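Local coordinates for BtGH115A (Bacteroides thetaiotaomicron, PDB 5BY3), which is a family GH115 4-O-methyl-alpha-glucuronidase with specificity for decorated arabinogalactans, at residues G119-S124 with L202-R207; N179-P184 with K610-M615; H489-H494 with Y665-A670; Y370-H375 with R695-H700. One frame throughout, in Å; residues are numbered along the deposited sequence.

Interaction 1: G119-S124 with L202-R207; sequences GILEIS and LLLRLR
Where helix 113-126 of the N-terminal region leans on helix 193-205 of the TIM barrel, L121 faces the last turn of the barrel helix and packs against L204. The methyl CD1 of L121 does the touching, 3.6 Å from CB of L204; with CG anti to its own carbonyl carbon (chi1 -71°), the branched end is carried toward the neighbouring helix. Leucine suits this buried seam, being long enough to reach L204 and purely apolar.

At one end of the contact R205 runs out extended until NH1 lies 3.2 Å from OG of S124, which sits at the edge of the guanidinium. The stronger partner of both is D50, which bonds to the serine hydroxyl and pairs with the same arginine, while E133 takes NH2; a buried cation is thereby probably well compensated. At the other end OE1 of E122 approaches NH2 of R207 in a long salt bridge of 3.7 Å, carboxylate and guanidinium nearly coplanar, and W452 adds a cation-pi contact to R207. Positive phi at R207 marks the Schellman motif that ends helix 193-205 in the connection from strand 162-166 to strand 210-212 of the beta/alpha barrel.

Interaction 2: N179-P184 with K610-M615; sequences NKTYEP and KWNRMM
T181, in the wide pi-type turn that ends helix 174-182, comes within 6.2 Å of N612, CA to CA, where the loop after helix 587-603 folds into a type II beta turn from W611 to M614. The turn is closed by M614 N on W611 O, and R613 occupies its third position with positive phi. The carbonyl of N612, in the turn's central peptide, is the group the helix end meets.

OG1 of T181 donates to O of N612 at 2.7 Å, coming from above the carbonyl plane, 49° out of it. The torsion that sets OG1 anti to the threonine carbonyl carbon (chi1 -47°) aims the hydroxyl at the turn, and leaves CG2 on the side of K610, 4.0 Å from O of K610. That oxygen instead accepts from NE1 of W177.

CB of K180 rests on one face of the R613 guanidinium, 3.6 Å from NH1 of R613, whereas OG1 of T181 lies at the edge. The two chains cross at about a right angle, and the lysine then bends away, leaving NZ 5.6 Å from NH2 of R613. M614, here selenomethionine, packs on D436, which belongs to the nickel site.

One short hydroxyl bond thus ties the helix end to the turn, while the aliphatic base of K180 lies on the guanidinium face of R613, and both charged ends, on exposed residues, probably remain solvated.

Interaction 3: H489-H494 with Y665-A670; sequences HYRLAH and YESKAA
The carbonyl oxygen of Y665 takes the NE hydrogen of R491 in a bond of 2.8 Å, nearly straight at 173°. The oxygen lies in the guanidinium plane, while the donor is tilted 22° from the plane of the carbonyl. With NE as the donor, the aliphatic part of the arginine lies alongside the same oxygen, CG standing 3.6 Å from O of Y665. The chain is extended and leaves the helix with CG anti to the backbone N (chi1 168°), which is what carries NE out to the loop. NH1 pairs with E488, about one turn earlier on the helix, so the guanidinium is held from two sides and its rotation is probably fixed.

This is a joint between domains: helix 476-495 meets the loop between strands 658-659 and 670-672 of the C-terminal beta domain. Leucine in place of R491 would probably leave the carbonyl of Y665 without this donor and E488 without its cation, letting the loop shift on the helix.

About one turn further on, H494 and Y665 cross at about a right angle in a light contact, CD2 of H494 being 4.2 Å from CD1 of Y665. The tyrosine carbon lies near the plane of the imidazole, at its edge. Tyrosine combines a ring that just meets the imidazole with a hydroxyl that bonds to O of R738. Its backbone N is taken by D769, on strand 766-772. OG of S667 stands loosely beside the arginine, 4.2 Å from CD of R491.

Interaction 4: Y370-H375 with R695-H700; sequences YGYIRH and RLLPNH. With SO4 (sulfate ion), chain B.
Y372 sinks its ring into the bend L697-N699. CZ of Y372 lies 3.6 Å from CG of P698. L697 sits at the ring edge, with CG 3.8 Å from CE1 of Y372; CD1 of Y372 is 3.6 Å from CA of N699, and the carbonyl oxygen of P698 stands over one face. At the base of the tyrosine side chain, CD2 of H700 lies 3.6 Å from CB of Y372. R374 bends at chi2 (-146°) to bring NH1 to 3.3 Å from CE1 of H700; the imidazole, through NE2, lies over one face of the guanidinium, the planes 40° apart.

Farther out, N739 bonds to OH of Y372; OD2 of D368 takes NE2 of H700 and OD1 the backbone N of Y372. W732 meets R374 in a cation-pi contact, and P698 centres an inverse gamma turn. A valine instead of Y372 would probably open a gap against P698 and leave N739 without its hydroxyl partner.

Before the bend, R695 on strand 689-696 donates from NH2 to O1 of a sulfate, probably from the crystallisation liquor, at 2.6 Å. Packing joins the segments, while Y372 and H700 each bond a residue of the opposite domain, so apolar fit and hydrogen bonding both hold the interface.

How the interactions relate
Interactions 1, 2 and 4 involve helices or loops of the TIM barrel. Interactions 1 and 2, about 25 Å apart between centres, use consecutive helices, 193-205 and 174-182; one meets the N-terminal region, the other the loop after helix 587-603. Interactions 3 and 4, with centres about 15 Å apart, both join the C-terminal beta domain to what precedes it, and N739 bonds to H494 in one and Y372 in the other. Interaction 4 lies across the chain's centre from interactions 1 and 2. Along the chain interaction 1 closes before 3 and 4 open, interaction 2 alternates with all three, and interaction 3, between the segments of interaction 4, joins helix 476-495 to the C-terminal beta domain.

Interaction 1: G119-S124 with L202-R207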
# COMPACT_ATOMS: atom_id res chain seq x y z
N GLY A 119 -19.78 1.03 -12.94
CA GLY A 119 -20.67 0.04 -13.62
C GLY A 119 -20.21 -0.42 -15.00
O GLY A 119 -20.19 -1.62 -15.29
N ILE A 120 -19.85 0.56 -15.83
CA ILE A 120 -19.25 0.36 -17.16
C ILE A 120 -17.96 -0.46 -17.12
O ILE A 120 -17.76 -1.40 -17.91
CB ILE A 120 -18.98 1.73 -17.83
CG1 ILE A 120 -20.32 2.48 -18.01
CG2 ILE A 120 -18.21 1.54 -19.14
CD1 ILE A 120 -20.22 3.90 -18.52
N LEU A 121 -17.08 -0.08 -16.20
CA LEU A 121 -15.81 -0.76 -15.99
C LEU A 121 -15.95 -2.12 -15.34
O LEU A 121 -15.02 -2.89 -15.35
CB LEU A 121 -14.85 0.15 -15.23
CG LEU A 121 -14.35 1.31 -16.12
CD1 LEU A 121 -13.51 2.31 -15.36
CD2 LEU A 121 -13.58 0.86 -17.35
N GLU A 122 -17.12 -2.43 -14.80
CA GLU A 122 -17.40 -3.76 -14.27
C GLU A 122 -17.57 -4.74 -15.42
O GLU A 122 -17.23 -5.93 -15.31
CB GLU A 122 -18.68 -3.73 -13.42
CG GLU A 122 -19.11 -5.03 -12.77
CD GLU A 122 -18.01 -5.74 -11.97
OE1 GLU A 122 -17.23 -5.09 -11.21
OE2 GLU A 122 -17.96 -6.98 -12.10
N ILE A 123 -18.11 -4.21 -16.51
CA ILE A 123 -18.39 -4.99 -17.72
C ILE A 123 -17.05 -5.34 -18.31
O ILE A 123 -16.86 -6.44 -18.79
CB ILE A 123 -19.24 -4.20 -18.72
CG1 ILE A 123 -20.59 -3.84 -18.06
CG2 ILE A 123 -19.40 -4.95 -20.05
CD1 ILE A 123 -21.52 -3.10 -18.99
N SER A 124 -16.11 -4.40 -18.19
CA SER A 124 -14.76 -4.60 -18.65
C SER A 124 -14.03 -5.70 -17.82
O SER A 124 -13.34 -6.55 -18.41
CB SER A 124 -14.07 -3.26 -18.72
OG SER A 124 -12.70 -3.39 -18.43
N LEU A 202 -5.63 3.52 -14.72
CA LEU A 202 -5.31 2.49 -13.76
C LEU A 202 -6.21 2.66 -12.56
O LEU A 202 -6.74 1.66 -12.06
CB LEU A 202 -3.83 2.52 -13.40
CG LEU A 202 -3.29 1.59 -12.32
CD1 LEU A 202 -3.57 0.13 -12.60
CD2 LEU A 202 -1.79 1.83 -12.20
N LEU A 203 -6.42 3.91 -12.12
CA LEU A 203 -7.23 4.17 -10.92
C LEU A 203 -8.68 3.85 -11.16
O LEU A 203 -9.32 3.22 -10.34
CB LEU A 203 -7.08 5.60 -10.43
CG LEU A 203 -5.69 6.02 -9.96
CD1 LEU A 203 -5.70 7.51 -9.63
CD2 LEU A 203 -5.17 5.20 -8.79
N LEU A 204 -9.18 4.22 -12.33
CA LEU A 204 -10.53 3.84 -12.75
C LEU A 204 -10.73 2.33 -12.71
O LEU A 204 -11.68 1.82 -12.07
CB LEU A 204 -10.83 4.39 -14.15
CG LEU A 204 -11.04 5.91 -14.36
CD1 LEU A 204 -11.73 6.25 -15.68
CD2 LEU A 204 -11.80 6.58 -13.22
N ARG A 205 -9.79 1.61 -13.32
CA ARG A 205 -9.90 0.15 -13.38
C ARG A 205 -9.77 -0.48 -11.99
O ARG A 205 -10.25 -1.60 -11.78
CB ARG A 205 -8.83 -0.43 -14.29
CG ARG A 205 -9.04 -0.20 -15.75
CD ARG A 205 -7.99 -1.04 -16.50
NE ARG A 205 -7.91 -0.82 -17.95
CZ ARG A 205 -8.87 -1.13 -18.81
NH1 ARG A 205 -10.03 -1.63 -18.39
NH2 ARG A 205 -8.69 -0.90 -20.12
N LEU A 206 -9.07 0.21 -11.08
CA LEU A 206 -8.96 -0.22 -9.69
C LEU A 206 -10.11 0.28 -8.78
O LEU A 206 -10.16 -0.05 -7.58
CB LEU A 206 -7.60 0.18 -9.12
CG LEU A 206 -6.34 -0.52 -9.63
CD1 LEU A 206 -5.10 0.24 -9.18
CD2 LEU A 206 -6.29 -1.97 -9.18
N ARG A 207 -11.03 1.04 -9.39
CA ARG A 207 -12.17 1.75 -8.72
C ARG A 207 -11.74 2.76 -7.68
O ARG A 207 -12.43 2.98 -6.71
CB ARG A 207 -13.23 0.80 -8.10
CG ARG A 207 -13.75 -0.34 -8.96
CD ARG A 207 -13.07 -1.62 -8.52
NE ARG A 207 -13.90 -2.78 -8.80
CZ ARG A 207 -13.80 -3.97 -8.24
NH1 ARG A 207 -12.87 -4.26 -7.31
NH2 ARG A 207 -14.66 -4.89 -8.62

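Interaction 2: N179-P184 with K610-M615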
# COMPACT_ATOMS: atom_id res chain seq x y z
N ASN A 179 9.20 11.32 -18.24
CA ASN A 179 10.00 12.40 -18.83
C ASN A 179 10.93 12.04 -20.00
O ASN A 179 11.35 12.92 -20.74
CB ASN A 179 10.85 12.99 -17.69
CG ASN A 179 11.47 14.33 -18.04
OD1 ASN A 179 10.78 15.32 -18.25
ND2 ASN A 179 12.78 14.37 -18.05
N LYS A 180 11.29 10.77 -20.14
CA LYS A 180 12.18 10.34 -21.24
C LYS A 180 11.64 9.17 -22.08
O LYS A 180 11.81 9.17 -23.29
CB LYS A 180 13.62 10.05 -20.76
CG LYS A 180 14.09 10.90 -19.60
CD LYS A 180 15.10 11.98 -19.93
CE LYS A 180 16.12 11.97 -18.78
NZ LYS A 180 17.07 13.10 -18.73
N THR A 181 10.96 8.21 -21.46
CA THR A 181 10.49 7.05 -22.19
C THR A 181 9.06 7.11 -22.71
O THR A 181 8.84 6.88 -23.90
CB THR A 181 10.68 5.78 -21.39
OG1 THR A 181 12.00 5.76 -20.84
CG2 THR A 181 10.46 4.59 -22.30
N TYR A 182 8.10 7.44 -21.85
CA TYR A 182 6.70 7.41 -22.27
C TYR A 182 6.14 8.70 -22.84
O TYR A 182 5.41 8.66 -23.83
CB TYR A 182 5.80 6.89 -21.15
CG TYR A 182 4.37 6.76 -21.60
CD1 TYR A 182 4.02 5.82 -22.56
CD2 TYR A 182 3.39 7.62 -21.12
CE1 TYR A 182 2.71 5.72 -23.01
CE2 TYR A 182 2.08 7.53 -21.55
CZ TYR A 182 1.75 6.58 -22.49
OH TYR A 182 0.46 6.48 -22.92
N GLU A 183 6.43 9.82 -22.19
CA GLU A 183 5.96 11.12 -22.68
C GLU A 183 7.16 12.07 -22.67
O GLU A 183 7.27 12.91 -21.75
CB GLU A 183 4.87 11.63 -21.76
CG GLU A 183 4.03 12.78 -22.28
CD GLU A 183 3.06 13.27 -21.22
OE1 GLU A 183 3.02 12.65 -20.13
OE2 GLU A 183 2.35 14.27 -21.48
N PRO A 184 8.08 11.90 -23.66
CA PRO A 184 9.38 12.60 -23.62
C PRO A 184 9.17 14.12 -23.62
O PRO A 184 8.43 14.65 -24.44
CB PRO A 184 10.08 12.13 -24.91
CG PRO A 184 9.37 10.86 -25.29
CD PRO A 184 7.95 11.09 -24.89
N LYS A 610 9.30 -0.53 -23.41
CA LYS A 610 8.11 0.13 -22.87
C LYS A 610 8.36 0.71 -21.46
O LYS A 610 7.90 1.80 -21.17
CB LYS A 610 6.90 -0.78 -22.92
CG LYS A 610 5.64 -0.18 -22.33
CD LYS A 610 4.53 -1.20 -22.42
CE LYS A 610 3.39 -0.85 -21.48
NZ LYS A 610 2.10 -1.45 -21.86
N TRP A 611 9.13 0.01 -20.63
CA TRP A 611 9.40 0.44 -19.27
C TRP A 611 10.84 0.79 -19.10
O TRP A 611 11.39 0.59 -18.03
CB TRP A 611 9.03 -0.63 -18.24
CG TRP A 611 7.63 -1.15 -18.42
CD1 TRP A 611 7.28 -2.38 -18.88
CD2 TRP A 611 6.41 -0.46 -18.15
NE1 TRP A 611 5.93 -2.52 -18.89
CE2 TRP A 611 5.36 -1.35 -18.44
CE3 TRP A 611 6.10 0.82 -17.66
CZ2 TRP A 611 3.99 -1.00 -18.29
CZ3 TRP A 611 4.74 1.18 -17.51
CH2 TRP A 611 3.71 0.28 -17.83
N ASN A 612 11.46 1.31 -20.14
CA ASN A 612 12.83 1.77 -19.96
C ASN A 612 12.92 2.91 -18.91
O ASN A 612 12.10 3.85 -18.96
CB ASN A 612 13.46 2.17 -21.30
CG ASN A 612 14.95 2.44 -21.17
OD1 ASN A 612 15.64 1.82 -20.36
ND2 ASN A 612 15.44 3.41 -21.93
N ARG A 613 13.90 2.79 -17.99
CA ARG A 613 14.09 3.70 -16.83
C ARG A 613 13.18 3.52 -15.60
O ARG A 613 13.45 4.11 -14.54
CB ARG A 613 13.98 5.18 -17.24
CG ARG A 613 14.92 5.61 -18.34
CD ARG A 613 14.67 7.06 -18.71
NE ARG A 613 15.90 7.58 -19.30
CZ ARG A 613 16.20 7.51 -20.59
NH1 ARG A 613 15.33 6.95 -21.45
NH2 ARG A 613 17.36 8.00 -21.02
N MSE A 614 12.08 2.76 -15.73
CA MSE A 614 11.17 2.50 -14.61
C MSE A 614 11.83 1.75 -13.47
O MSE A 614 11.37 1.85 -12.35
CB MSE A 614 9.99 1.73 -15.17
CG MSE A 614 8.88 1.34 -14.20
SE MSE A 614 8.12 2.78 -13.09
CE MSE A 614 6.50 3.05 -14.12
N MSE A 615 12.92 1.02 -13.75
CA MSE A 615 13.58 0.17 -12.74
C MSE A 615 15.01 0.51 -12.54
O MSE A 615 15.83 0.46 -13.48
CB MSE A 615 13.49 -1.31 -13.05
CG MSE A 615 14.04 -2.18 -11.90
SE MSE A 615 13.05 -1.92 -10.21
CE MSE A 615 11.34 -2.70 -10.83

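Interaction 3: H489-H494 with Y665-A670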
# COMPACT_ATOMS: atom_id res chain seq x y z
N HIS A 489 8.18 -15.82 -0.85
CA HIS A 489 8.75 -14.50 -1.19
C HIS A 489 8.37 -13.48 -0.13
O HIS A 489 9.26 -12.84 0.47
CB HIS A 489 8.20 -14.07 -2.53
CG HIS A 489 8.77 -12.81 -3.08
ND1 HIS A 489 10.12 -12.66 -3.37
CD2 HIS A 489 8.17 -11.65 -3.48
CE1 HIS A 489 10.32 -11.45 -3.87
NE2 HIS A 489 9.16 -10.82 -3.96
N TYR A 490 7.08 -13.36 0.14
CA TYR A 490 6.62 -12.36 1.11
C TYR A 490 7.03 -12.67 2.56
O TYR A 490 7.25 -11.76 3.37
CB TYR A 490 5.12 -12.15 0.99
CG TYR A 490 4.70 -11.62 -0.36
CD1 TYR A 490 5.34 -10.52 -0.94
CD2 TYR A 490 3.65 -12.20 -1.06
CE1 TYR A 490 4.95 -10.00 -2.17
CE2 TYR A 490 3.24 -11.68 -2.31
CZ TYR A 490 3.90 -10.58 -2.85
OH TYR A 490 3.53 -10.07 -4.09
N ARG A 491 7.20 -13.94 2.86
CA ARG A 491 7.50 -14.38 4.20
C ARG A 491 8.98 -14.14 4.52
O ARG A 491 9.33 -13.66 5.62
CB ARG A 491 7.09 -15.85 4.35
CG ARG A 491 7.60 -16.52 5.59
CD ARG A 491 7.82 -18.01 5.34
NE ARG A 491 8.81 -18.37 6.31
CZ ARG A 491 9.93 -19.02 6.06
NH1 ARG A 491 10.19 -19.49 4.87
NH2 ARG A 491 10.77 -19.22 7.07
N LEU A 492 9.85 -14.41 3.54
CA LEU A 492 11.26 -14.19 3.72
C LEU A 492 11.64 -12.69 3.70
O LEU A 492 12.60 -12.28 4.38
CB LEU A 492 12.04 -14.98 2.68
CG LEU A 492 12.07 -16.51 2.75
CD1 LEU A 492 12.33 -17.01 1.35
CD2 LEU A 492 13.11 -17.11 3.71
N ALA A 493 10.89 -11.91 2.91
CA ALA A 493 11.03 -10.44 2.86
C ALA A 493 10.55 -9.80 4.17
O ALA A 493 11.15 -8.84 4.62
CB ALA A 493 10.29 -9.86 1.69
N HIS A 494 9.53 -10.38 4.81
CA HIS A 494 9.01 -9.93 6.11
C HIS A 494 10.12 -10.09 7.15
O HIS A 494 10.32 -9.25 8.02
CB HIS A 494 7.78 -10.78 6.46
CG HIS A 494 7.07 -10.40 7.72
ND1 HIS A 494 6.13 -9.38 7.76
CD2 HIS A 494 7.07 -10.96 8.96
CE1 HIS A 494 5.63 -9.31 8.99
NE2 HIS A 494 6.17 -10.26 9.73
N TYR A 665 6.83 -14.87 10.98
CA TYR A 665 8.03 -15.58 10.49
C TYR A 665 7.78 -16.98 9.89
O TYR A 665 8.44 -17.41 8.93
CB TYR A 665 9.07 -15.65 11.62
CG TYR A 665 10.01 -14.45 11.75
CD1 TYR A 665 9.55 -13.16 11.48
CD2 TYR A 665 11.34 -14.61 12.19
CE1 TYR A 665 10.38 -12.06 11.59
CE2 TYR A 665 12.20 -13.51 12.31
CZ TYR A 665 11.70 -12.23 12.01
OH TYR A 665 12.45 -11.09 12.11
N GLU A 666 6.80 -17.70 10.44
CA GLU A 666 6.41 -18.97 9.87
C GLU A 666 4.89 -19.02 9.63
O GLU A 666 4.26 -20.06 9.83
CB GLU A 666 6.94 -20.14 10.70
CG GLU A 666 6.56 -20.02 12.18
CD GLU A 666 7.48 -20.77 13.13
OE1 GLU A 666 8.65 -21.06 12.74
OE2 GLU A 666 7.02 -21.04 14.27
N SER A 667 4.33 -17.90 9.19
CA SER A 667 2.93 -17.79 8.70
C SER A 667 1.90 -18.19 9.70
O SER A 667 0.77 -18.46 9.32
CB SER A 667 2.69 -18.60 7.40
OG SER A 667 3.76 -18.43 6.50
N LYS A 668 2.28 -18.23 10.98
CA LYS A 668 1.38 -18.67 12.06
C LYS A 668 1.16 -17.68 13.22
O LYS A 668 0.69 -18.07 14.27
CB LYS A 668 1.80 -20.06 12.58
CG LYS A 668 1.44 -21.19 11.61
CD LYS A 668 2.40 -22.37 11.61
CE LYS A 668 2.16 -23.23 10.37
NZ LYS A 668 2.74 -24.61 10.46
N ALA A 669 1.45 -16.39 13.03
CA ALA A 669 1.08 -15.40 14.04
C ALA A 669 -0.43 -15.41 14.33
O ALA A 669 -1.21 -15.67 13.41
CB ALA A 669 1.56 -14.00 13.66
N ALA A 670 -0.82 -15.13 15.59
CA ALA A 670 -2.23 -15.21 16.03
C ALA A 670 -2.59 -14.18 17.09
O ALA A 670 -1.76 -13.89 17.95
CB ALA A 670 -2.56 -16.60 16.55

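Interaction 4: Y370-H375 with R695-H700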
# COMPACT_ATOMS: atom_id res chain seq x y z
N TYR A 370 6.22 1.79 7.86
CA TYR A 370 6.49 0.38 7.64
C TYR A 370 5.22 -0.45 7.79
O TYR A 370 5.27 -1.66 8.09
CB TYR A 370 7.67 -0.08 8.49
CG TYR A 370 8.97 0.69 8.19
CD1 TYR A 370 9.13 2.02 8.57
CD2 TYR A 370 10.04 0.08 7.49
CE1 TYR A 370 10.30 2.71 8.27
CE2 TYR A 370 11.22 0.77 7.19
CZ TYR A 370 11.34 2.08 7.58
OH TYR A 370 12.48 2.77 7.28
N GLY A 371 4.07 0.18 7.52
CA GLY A 371 2.79 -0.53 7.43
C GLY A 371 2.13 -0.86 8.77
O GLY A 371 1.22 -1.72 8.84
N TYR A 372 2.60 -0.20 9.84
CA TYR A 372 1.95 -0.23 11.16
C TYR A 372 1.28 1.08 11.52
O TYR A 372 1.95 2.09 11.81
CB TYR A 372 2.94 -0.62 12.25
CG TYR A 372 3.59 -1.97 11.99
CD1 TYR A 372 2.89 -3.17 12.23
CD2 TYR A 372 4.90 -2.04 11.46
CE1 TYR A 372 3.49 -4.42 12.01
CE2 TYR A 372 5.49 -3.27 11.22
CZ TYR A 372 4.79 -4.45 11.49
OH TYR A 372 5.43 -5.64 11.27
N ILE A 373 -0.05 1.06 11.48
CA ILE A 373 -0.88 2.26 11.78
C ILE A 373 -0.61 2.82 13.20
O ILE A 373 -0.73 2.08 14.19
CB ILE A 373 -2.38 1.96 11.53
CG1 ILE A 373 -2.55 1.68 10.03
CG2 ILE A 373 -3.26 3.13 11.94
CD1 ILE A 373 -3.89 1.12 9.61
N ARG A 374 -0.23 4.10 13.28
CA ARG A 374 0.11 4.71 14.60
C ARG A 374 -1.14 5.01 15.49
O ARG A 374 -1.09 4.87 16.71
CB ARG A 374 1.01 5.94 14.47
CG ARG A 374 2.43 5.67 13.95
CD ARG A 374 3.39 6.65 14.61
NE ARG A 374 4.79 6.44 14.27
CZ ARG A 374 5.66 5.81 15.04
NH1 ARG A 374 5.30 5.29 16.22
NH2 ARG A 374 6.91 5.69 14.62
N HIS A 375 -2.26 5.39 14.88
CA HIS A 375 -3.40 5.79 15.69
C HIS A 375 -4.73 5.36 15.12
O HIS A 375 -5.02 5.60 13.93
CB HIS A 375 -3.39 7.30 15.98
CG HIS A 375 -4.51 7.74 16.86
ND1 HIS A 375 -4.40 7.79 18.23
CD2 HIS A 375 -5.79 8.09 16.58
CE1 HIS A 375 -5.55 8.18 18.75
NE2 HIS A 375 -6.42 8.35 17.77
N ARG A 695 8.25 -13.36 20.72
CA ARG A 695 8.32 -12.59 19.51
C ARG A 695 6.88 -12.23 19.14
O ARG A 695 5.99 -13.09 19.10
CB ARG A 695 8.93 -13.42 18.39
CG ARG A 695 10.43 -13.72 18.31
CD ARG A 695 11.39 -12.89 19.13
NE ARG A 695 12.74 -13.50 19.21
CZ ARG A 695 13.61 -13.64 18.20
NH1 ARG A 695 13.32 -13.24 16.96
NH2 ARG A 695 14.80 -14.19 18.43
N LEU A 696 6.65 -10.94 18.89
CA LEU A 696 5.32 -10.43 18.62
C LEU A 696 5.36 -9.53 17.40
O LEU A 696 6.42 -9.06 17.00
CB LEU A 696 4.75 -9.66 19.82
CG LEU A 696 4.80 -10.30 21.20
CD1 LEU A 696 5.88 -9.63 22.04
CD2 LEU A 696 3.42 -10.15 21.83
N LEU A 697 4.19 -9.30 16.82
CA LEU A 697 4.08 -8.34 15.73
C LEU A 697 4.38 -6.99 16.35
O LEU A 697 3.77 -6.66 17.39
CB LEU A 697 2.67 -8.37 15.13
CG LEU A 697 2.48 -7.62 13.80
CD1 LEU A 697 3.25 -8.31 12.69
CD2 LEU A 697 0.99 -7.46 13.45
N PRO A 698 5.34 -6.22 15.76
CA PRO A 698 5.65 -4.91 16.32
C PRO A 698 4.58 -3.85 15.95
O PRO A 698 4.91 -2.71 15.60
CB PRO A 698 6.98 -4.57 15.68
CG PRO A 698 6.89 -5.20 14.30
CD PRO A 698 6.01 -6.42 14.45
N ASN A 699 3.29 -4.19 16.09
CA ASN A 699 2.27 -3.19 15.80
C ASN A 699 2.14 -2.17 16.98
O ASN A 699 2.86 -2.29 18.02
CB ASN A 699 0.95 -3.85 15.41
CG ASN A 699 0.30 -4.55 16.57
OD1 ASN A 699 -0.42 -3.93 17.32
ND2 ASN A 699 0.58 -5.83 16.74
N HIS A 700 1.26 -1.18 16.81
CA HIS A 700 1.10 -0.08 17.76
C HIS A 700 -0.25 -0.22 18.50
O HIS A 700 -1.20 -0.81 17.94
CB HIS A 700 1.16 1.27 17.02
CG HIS A 700 2.48 1.55 16.34
ND1 HIS A 700 3.62 1.88 17.04
CD2 HIS A 700 2.82 1.60 15.03
CE1 HIS A 700 4.61 2.08 16.20
NE2 HIS A 700 4.16 1.91 14.97
S SO4 B . 17.31 -13.70 15.27
O1 SO4 B . 16.45 -13.60 16.48
O2 SO4 B . 18.74 -13.51 15.63
O3 SO4 B . 17.12 -15.02 14.63
O4 SO4 B . 16.94 -12.62 14.34